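Local coordinates for protein transcriptional regulator AdcR (Streptococcus pneumoniae, PDB 3TGN) that regulates transcription in response to zinc as a homodimeric MarR-family protein, repressing zinc-uptake and surface-antigen genes and activating adh, at residues B[38-43]-B[72-77]. Residues are numbered along the deposited sequence; the frame is centred on the assembly and turned at random.
With ZN (zinc ion), chain E; ZN (zinc ion), chain F.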
loop_
_atom_site.group_PDB
_atom_site.type_symbol
_atom_site.label_atom_id
_atom_site.label_comp_id
_atom_site.label_asym_id
_atom_site.label_seq_id
_atom_site.Cartn_x
_atom_site.Cartn_y
_atom_site.Cartn_z
ATOM N N ASN B 38 -12.094 7.194 -2.653
ATOM C CA ASN B 38 -11.623 6.222 -3.629
ATOM C C ASN B 38 -12.327 4.886 -3.445
ATOM O O ASN B 38 -12.709 4.236 -4.414
ATOM C CB ASN B 38 -10.108 6.035 -3.532
ATOM C CG ASN B 38 -9.564 5.147 -4.632
ATOM O OD1 ASN B 38 -9.475 5.559 -5.785
ATOM N ND2 ASN B 38 -9.207 3.919 -4.282
ATOM N N THR B 39 -12.500 4.487 -2.190
ATOM C CA THR B 39 -13.152 3.223 -1.876
ATOM C C THR B 39 -14.593 3.207 -2.386
ATOM O O THR B 39 -15.052 2.209 -2.942
ATOM C CB THR B 39 -13.117 2.928 -0.361
ATOM O OG1 THR B 39 -11.755 2.856 0.080
ATOM C CG2 THR B 39 -13.803 1.609 -0.057
ATOM N N GLN B 40 -15.296 4.321 -2.202
ATOM C CA GLN B 40 -16.665 4.453 -2.692
ATOM C C GLN B 40 -16.734 4.288 -4.209
ATOM O O GLN B 40 -17.564 3.536 -4.716
ATOM C CB GLN B 40 -17.269 5.799 -2.281
ATOM C CG GLN B 40 -17.727 5.869 -0.831
ATOM C CD GLN B 40 -18.201 7.261 -0.436
ATOM O OE1 GLN B 40 -17.418 8.212 -0.410
ATOM N NE2 GLN B 40 -19.489 7.384 -0.128
ATOM N N GLU B 41 -15.865 4.989 -4.931
ATOM C CA GLU B 41 -15.839 4.881 -6.389
ATOM C C GLU B 41 -15.555 3.454 -6.840
ATOM O O GLU B 41 -16.176 2.954 -7.782
ATOM C CB GLU B 41 -14.803 5.829 -6.999
ATOM C CG GLU B 41 -15.213 7.291 -7.006
ATOM C CD GLU B 41 -14.415 8.112 -8.009
ATOM O OE1 GLU B 41 -13.430 7.583 -8.566
ATOM O OE2 GLU B 41 -14.779 9.285 -8.245
ATOM N N HIS B 42 -14.614 2.800 -6.168
ATOM C CA HIS B 42 -14.246 1.435 -6.527
ATOM C C HIS B 42 -15.433 0.495 -6.329
ATOM O O HIS B 42 -15.670 -0.401 -7.140
ATOM C CB HIS B 42 -13.039 0.961 -5.713
ATOM C CG HIS B 42 -12.386 -0.267 -6.267
ATOM N ND1 HIS B 42 -11.317 -0.212 -7.136
ATOM C CD2 HIS B 42 -12.657 -1.581 -6.087
ATOM C CE1 HIS B 42 -10.955 -1.441 -7.462
ATOM N NE2 HIS B 42 -11.752 -2.289 -6.839
ATOM N N ILE B 43 -16.180 0.711 -5.250
ATOM C CA ILE B 43 -17.390 -0.062 -4.994
ATOM C C ILE B 43 -18.385 0.112 -6.130
ATOM O O ILE B 43 -18.947 -0.863 -6.628
ATOM C CB ILE B 43 -18.058 0.333 -3.664
ATOM C CG1 ILE B 43 -17.220 -0.161 -2.483
ATOM C CG2 ILE B 43 -19.458 -0.243 -3.577
ATOM C CD1 ILE B 43 -17.856 0.087 -1.130
ATOM N N ILE B 72 -21.476 1.963 1.913
ATOM C CA ILE B 72 -22.749 1.677 1.262
ATOM C C ILE B 72 -23.845 2.625 1.743
ATOM O O ILE B 72 -24.538 3.245 0.935
ATOM C CB ILE B 72 -23.185 0.220 1.497
ATOM C CG1 ILE B 72 -22.183 -0.742 0.859
ATOM C CG2 ILE B 72 -24.571 -0.021 0.926
ATOM C CD1 ILE B 72 -22.131 -0.654 -0.652
ATOM N N LYS B 73 -23.991 2.738 3.059
ATOM C CA LYS B 73 -24.985 3.632 3.642
ATOM C C LYS B 73 -24.860 5.031 3.047
ATOM O O LYS B 73 -25.851 5.634 2.635
ATOM C CB LYS B 73 -24.839 3.679 5.160
ATOM N N SER B 74 -23.633 5.535 2.996
ATOM C CA SER B 74 -23.364 6.842 2.413
ATOM C C SER B 74 -23.782 6.890 0.944
ATOM O O SER B 74 -24.395 7.860 0.495
ATOM C CB SER B 74 -21.882 7.188 2.556
ATOM O OG SER B 74 -21.564 8.372 1.849
ATOM N N LEU B 75 -23.450 5.840 0.198
ATOM C CA LEU B 75 -23.788 5.779 -1.223
ATOM C C LEU B 75 -25.298 5.720 -1.445
ATOM O O LEU B 75 -25.830 6.401 -2.322
ATOM C CB LEU B 75 -23.096 4.593 -1.900
ATOM C CG LEU B 75 -21.580 4.721 -2.080
ATOM C CD1 LEU B 75 -20.979 3.417 -2.573
ATOM C CD2 LEU B 75 -21.253 5.857 -3.031
ATOM N N VAL B 76 -25.986 4.901 -0.658
ATOM C CA VAL B 76 -27.441 4.856 -0.722
ATOM C C VAL B 76 -28.008 6.217 -0.335
ATOM O O VAL B 76 -28.889 6.753 -1.006
ATOM C CB VAL B 76 -28.022 3.767 0.204
ATOM C CG1 VAL B 76 -29.539 3.877 0.275
ATOM C CG2 VAL B 76 -27.607 2.387 -0.278
ATOM N N LYS B 77 -27.480 6.778 0.747
ATOM C CA LYS B 77 -27.939 8.064 1.258
ATOM C C LYS B 77 -27.734 9.177 0.233
ATOM O O LYS B 77 -28.614 10.015 0.030
ATOM C CB LYS B 77 -27.215 8.395 2.566
ATOM C CG LYS B 77 -27.837 9.520 3.376
ATOM C CD LYS B 77 -27.336 9.490 4.816
ATOM C CE LYS B 77 -25.815 9.475 4.877
ATOM N NZ LYS B 77 -25.314 9.401 6.278
HETATM ZN ZN ZN E . -10.221 1.330 -7.857
HETATM ZN ZN ZN F . -12.409 8.803 -9.799
HETATM O O HOH W 1 -10.701 7.674 -9.418
#
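Gln-40 reaches from helix 38-50 along the side of Leu-75 to Ser-74 of helix 65-77. Its CB lies 4.1 Å from CD2 of Leu-75, and its CG passes the same methyl at 4.2 Å. CG is anti to the carbonyl carbon (chi1 -78°) and the chain then runs extended, which carries the amide past Leu-75 in the opposite sense to the leucine side chain. At the tip the amide oxygen and nitrogen face different neighbours. OE1 turns back to accept a hydrogen bond from the backbone N of Thr-37, which fixes the amide near the start of its own helix. NE2 points toward helix 65-77, 3.0 Å from OG of Ser-74 and 3.7 Å from CD2 of Leu-75. The other branch of Leu-75 faces the first helix one turn on: its CD1 sits 4.1 Å from CG2 of Ile-43. That same CG2 meets CD1 of Ile-72 at 4.0 Å, the two isoleucine side chains crossing at about a right angle. Helix 65-77 is the second helix of the predicted helix-turn-helix, the recognition helix of the winged MarR fold. The axes of segments 38-43 and 72-77 cross at -72° and come within 10.6 Å of each other, and side chains bridge that spacing. Leu-61 of helix 54-61 also packs on Ile-43, and Leu-81 of the following strand touches both Ile-72 and Leu-75. The helix that carries Gln-40 and Ile-43 also holds two zinc ligands. The CB of Glu-41 points away from the recognition helix, and its OE1 binds one zinc ion together with Cys-30, Glu-107 and a water. His-42 binds the other through ND1 at 2.0 Å, alongside Glu-24, His-108 and His-112.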